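Local coordinates for thiamine-binding periplasmic protein (PDB 2QRY) that binds thiamine, thiamine phosphate and thiamine diphosphate in the periplasm and serves as the solute-binding component of the ThiBPQ ABC transporter for thiamine import, at residues P41-A46 / L266-S271; R155-D160 / S201-L206. All coordinates share one frame; numbering follows the deposited sequence.

Contact 1 (P41-A46 / L266-S271); sequences PVVKKA and LQFMVS
A helix-helix contact of the solute-binding fold brings Phe268, near the C-terminal end of helix 259-269, against Val43 and Ala46 of helix 40-48, which lie one helical turn apart. With CG anti to its own backbone N (chi1 157°), the ring reaches across to the other helix and presents its rim there. Val43 CG1 lies at the ring edge, near the ring plane, 4.1 Å from Phe268 CE1. Ala46 CB also sits at the edge, in plane, 4.0 Å from Phe268 CZ. The carbonyl of Ala46 meets the ring obliquely, its O 3.8 Å from Phe268 CE2. No hydrogen bond joins the two segments, and the contact is small, burying 119 Å² in all. Where the Phe268 helix ends, Ser271 OG donates to Phe268 O over 2.6 Å, tilted 29° from the carbonyl plane, while Ser271 itself takes the N-cap position of helix 272-275. Phe274 of that helix touches Val43, Phe268 and Met269, and the rings of Phe47 and Phe268 meet, their planes about 50° apart. Well away from the ligand, this largely apolar packing joins two sequence-distant helices within one lobe of the two-lobed periplasmic-binding-protein fold.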
# COMPACT_ATOMS: atom_id res chain seq x y z
N PRO A 41 15.21 -7.49 3.39
CA PRO A 41 16.48 -8.22 3.44
C PRO A 41 17.10 -8.45 2.07
O PRO A 41 18.31 -8.30 1.89
CB PRO A 41 16.09 -9.53 4.13
CG PRO A 41 15.01 -9.08 5.06
CD PRO A 41 14.18 -8.18 4.18
N VAL A 42 16.27 -8.80 1.09
CA VAL A 42 16.72 -9.04 -0.27
C VAL A 42 17.23 -7.75 -0.92
O VAL A 42 18.34 -7.72 -1.45
CB VAL A 42 15.59 -9.62 -1.15
CG1 VAL A 42 16.13 -9.93 -2.54
CG2 VAL A 42 15.03 -10.88 -0.50
N VAL A 43 16.42 -6.70 -0.87
CA VAL A 43 16.81 -5.42 -1.44
C VAL A 43 18.07 -4.87 -0.76
O VAL A 43 18.96 -4.33 -1.42
CB VAL A 43 15.68 -4.37 -1.31
CG1 VAL A 43 16.23 -2.97 -1.50
CG2 VAL A 43 14.61 -4.64 -2.35
N LYS A 44 18.13 -5.03 0.55
CA LYS A 44 19.27 -4.55 1.32
C LYS A 44 20.59 -5.13 0.81
O LYS A 44 21.47 -4.39 0.38
CB LYS A 44 19.09 -4.89 2.80
CG LYS A 44 20.27 -4.52 3.69
CD LYS A 44 19.96 -4.85 5.14
CE LYS A 44 21.19 -4.76 6.04
NZ LYS A 44 21.73 -3.38 6.18
N LYS A 45 20.72 -6.45 0.86
CA LYS A 45 21.96 -7.08 0.42
C LYS A 45 22.25 -6.82 -1.06
O LYS A 45 23.41 -6.74 -1.47
CB LYS A 45 21.93 -8.58 0.69
CG LYS A 45 21.27 -9.42 -0.39
CD LYS A 45 21.56 -10.90 -0.15
CE LYS A 45 23.07 -11.17 -0.11
NZ LYS A 45 23.39 -12.61 0.03
N ALA A 46 21.20 -6.67 -1.85
CA ALA A 46 21.36 -6.41 -3.28
C ALA A 46 21.87 -5.00 -3.54
O ALA A 46 22.57 -4.75 -4.52
CB ALA A 46 20.04 -6.63 -4.01
N LEU A 266 17.29 5.31 -5.19
CA LEU A 266 16.04 5.51 -5.91
C LEU A 266 16.11 4.96 -7.34
O LEU A 266 15.14 4.41 -7.84
CB LEU A 266 15.67 7.00 -5.93
CG LEU A 266 15.30 7.60 -4.56
CD1 LEU A 266 15.04 9.09 -4.70
CD2 LEU A 266 14.07 6.89 -4.00
N GLN A 267 17.27 5.12 -7.99
CA GLN A 267 17.44 4.63 -9.35
C GLN A 267 17.50 3.11 -9.33
O GLN A 267 16.88 2.43 -10.14
CB GLN A 267 18.73 5.18 -9.96
CG GLN A 267 18.96 4.80 -11.43
CD GLN A 267 17.97 5.46 -12.38
OE1 GLN A 267 17.87 6.69 -12.43
NE2 GLN A 267 17.25 4.65 -13.14
N PHE A 268 18.26 2.58 -8.37
CA PHE A 268 18.43 1.15 -8.20
C PHE A 268 17.10 0.48 -7.85
O PHE A 268 16.90 -0.71 -8.07
CB PHE A 268 19.48 0.90 -7.11
CG PHE A 268 19.38 -0.45 -6.46
CD1 PHE A 268 18.60 -0.62 -5.32
CD2 PHE A 268 20.04 -1.54 -6.99
CE1 PHE A 268 18.49 -1.87 -4.71
CE2 PHE A 268 19.94 -2.80 -6.40
CZ PHE A 268 19.17 -2.96 -5.25
N MSE A 269 16.20 1.28 -7.30
CA MSE A 269 14.90 0.79 -6.89
C MSE A 269 14.05 0.36 -8.09
O MSE A 269 13.43 -0.70 -8.07
CB MSE A 269 14.18 1.87 -6.09
CG MSE A 269 12.92 1.41 -5.40
SE MSE A 269 12.29 2.78 -4.21
CE MSE A 269 11.61 4.04 -5.51
N VAL A 270 14.04 1.18 -9.14
CA VAL A 270 13.28 0.85 -10.34
C VAL A 270 14.03 -0.10 -11.26
O VAL A 270 13.64 -0.30 -12.41
CB VAL A 270 12.93 2.12 -11.13
CG1 VAL A 270 12.11 3.06 -10.28
CG2 VAL A 270 14.21 2.80 -11.60
N SER A 271 15.11 -0.70 -10.75
CA SER A 271 15.90 -1.63 -11.54
C SER A 271 15.55 -3.07 -11.17
O SER A 271 14.87 -3.31 -10.18
CB SER A 271 17.39 -1.39 -11.31
OG SER A 271 17.82 -2.01 -10.12

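Contact 2 (R155-D160 / S201-L206)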
# COMPACT_ATOMS: atom_id res chain seq x y z
N ARG A 155 -18.18 -10.90 8.84
CA ARG A 155 -17.31 -10.21 9.78
C ARG A 155 -16.21 -9.55 8.95
O ARG A 155 -15.57 -10.19 8.12
CB ARG A 155 -16.67 -11.21 10.75
CG ARG A 155 -17.56 -12.35 11.18
CD ARG A 155 -18.51 -11.95 12.29
NE ARG A 155 -17.80 -11.50 13.49
CZ ARG A 155 -16.80 -12.17 14.06
NH1 ARG A 155 -16.38 -13.32 13.55
NH2 ARG A 155 -16.22 -11.67 15.15
N VAL A 156 -15.98 -8.26 9.18
CA VAL A 156 -14.97 -7.54 8.44
C VAL A 156 -13.96 -6.83 9.32
O VAL A 156 -14.28 -6.37 10.41
CB VAL A 156 -15.63 -6.49 7.52
CG1 VAL A 156 -14.59 -5.55 6.94
CG2 VAL A 156 -16.37 -7.18 6.39
N ILE A 157 -12.72 -6.78 8.85
CA ILE A 157 -11.64 -6.08 9.54
C ILE A 157 -10.89 -5.24 8.51
O ILE A 157 -10.64 -5.69 7.39
CB ILE A 157 -10.65 -7.08 10.22
CG1 ILE A 157 -11.30 -7.68 11.47
CG2 ILE A 157 -9.36 -6.36 10.61
CD1 ILE A 157 -10.45 -8.72 12.18
N TYR A 158 -10.55 -4.00 8.85
CA TYR A 158 -9.81 -3.16 7.93
C TYR A 158 -8.90 -2.20 8.69
O TYR A 158 -8.88 -2.23 9.92
CB TYR A 158 -10.76 -2.40 6.99
CG TYR A 158 -11.68 -1.41 7.68
CD1 TYR A 158 -11.29 -0.09 7.87
CD2 TYR A 158 -12.93 -1.81 8.15
CE1 TYR A 158 -12.12 0.82 8.52
CE2 TYR A 158 -13.77 -0.90 8.80
CZ TYR A 158 -13.36 0.40 8.98
OH TYR A 158 -14.18 1.29 9.63
N GLN A 159 -8.14 -1.38 7.98
CA GLN A 159 -7.20 -0.46 8.62
C GLN A 159 -7.65 0.99 8.73
O GLN A 159 -8.50 1.47 7.98
CB GLN A 159 -5.85 -0.49 7.90
CG GLN A 159 -5.29 -1.88 7.64
CD GLN A 159 -6.03 -2.58 6.52
OE1 GLN A 159 -6.39 -1.97 5.52
NE2 GLN A 159 -6.26 -3.88 6.69
N ASP A 160 -7.04 1.68 9.69
CA ASP A 160 -7.31 3.08 9.96
C ASP A 160 -6.76 3.94 8.83
O ASP A 160 -5.57 3.92 8.55
CB ASP A 160 -6.64 3.48 11.28
CG ASP A 160 -7.06 4.85 11.76
OD1 ASP A 160 -7.26 5.74 10.91
OD2 ASP A 160 -7.19 5.04 12.99
N SER A 201 -0.54 -5.40 8.73
CA SER A 201 -0.04 -6.61 9.36
C SER A 201 -0.95 -7.20 10.43
O SER A 201 -1.30 -8.38 10.37
CB SER A 201 1.35 -6.36 9.95
OG SER A 201 2.30 -6.21 8.92
N GLU A 202 -1.33 -6.39 11.42
CA GLU A 202 -2.19 -6.88 12.49
C GLU A 202 -3.55 -7.31 11.94
O GLU A 202 -4.10 -8.34 12.36
CB GLU A 202 -2.40 -5.80 13.55
CG GLU A 202 -3.38 -6.22 14.63
CD GLU A 202 -3.55 -5.18 15.71
OE1 GLU A 202 -3.15 -4.01 15.50
OE2 GLU A 202 -4.09 -5.53 16.77
N ALA A 203 -4.09 -6.51 11.02
CA ALA A 203 -5.37 -6.80 10.40
C ALA A 203 -5.38 -8.17 9.74
O ALA A 203 -6.26 -8.99 9.99
CB ALA A 203 -5.69 -5.73 9.36
N TYR A 204 -4.39 -8.40 8.88
CA TYR A 204 -4.28 -9.66 8.15
C TYR A 204 -4.06 -10.83 9.10
O TYR A 204 -4.59 -11.92 8.90
CB TYR A 204 -3.13 -9.56 7.13
CG TYR A 204 -3.34 -10.44 5.92
CD1 TYR A 204 -2.72 -11.69 5.83
CD2 TYR A 204 -4.18 -10.05 4.88
CE1 TYR A 204 -2.95 -12.53 4.73
CE2 TYR A 204 -4.42 -10.87 3.78
CZ TYR A 204 -3.80 -12.11 3.71
OH TYR A 204 -4.04 -12.93 2.63
N GLY A 205 -3.29 -10.60 10.15
CA GLY A 205 -3.03 -11.65 11.12
C GLY A 205 -4.30 -12.10 11.82
O GLY A 205 -4.51 -13.30 12.03
N LEU A 206 -5.15 -11.14 12.19
CA LEU A 206 -6.40 -11.49 12.86
C LEU A 206 -7.26 -12.26 11.88
O LEU A 206 -7.91 -13.22 12.25
CB LEU A 206 -7.13 -10.23 13.33
CG LEU A 206 -6.40 -9.38 14.38
CD1 LEU A 206 -7.11 -8.06 14.54
CD2 LEU A 206 -6.35 -10.13 15.70
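Ala203 is the first residue of segment 201-206 to meet strand 156-159, and it touches two of its side chains. Its CB lies 3.9 Å from Ile157 CG2, the branch that stands anti to the backbone N of Ile157. The same methyl is 3.3 Å from Gln159 NE2, a close approach without a hydrogen bond. Gln159 folds at chi2 (74°), which brings its amide end nearer the helix than its CB direction alone would suggest; NE2 is then hydrogen-bonded to Leu216 O on strand 214-218, so this buried donor is satisfied by the sheet. One turn further along, Leu206 turns its CB toward the strand and packs it 3.8 Å from Ile157 CD1. Leu206 CD1 reaches the same methyl at 4.1 Å, the two side chains crossing at about a right angle. Ile157 thus spans one turn of helix, with CG2 on Ala203 and CD1 on Leu206. The 201-206 part of the helix runs nearly antiparallel to strand 156-159, at 166°, their axes 7.9 Å apart at closest approach. Gln159 also touches Ser164 and lies close to Trp200, both thiamine-binding residues, placing this end of the contact beside the ligand pocket. Strand 193-197, helix 200-208 and strand 214-218 form a beta-alpha-beta crossover that skips over strand 156-159, parallel to both, and the helix packs against that central strand.

In the fold
Contacts 1 and 2 lie on opposite sides of the chain's centre, their own centres 29 Å apart and their nearest atoms about 13 Å apart. Contact 2 falls wholly inside the long span of chain between the two segments of contact 1: helix 40-48 comes first, then strand 156-159 and helix 200-208, and finally helix 259-269. They share no helix or strand. Contact 1 joins two helices, whereas contact 2 sets a helix on the mixed sheet. The two belong to different lobes of the periplasmic-binding-protein fold, with thiamin phosphate bound between the lobes, about 5 Å from the Gln159 side chain of contact 2 and about 13 Å from that of Val43 in contact 1. Contact 2 therefore borders the binding site.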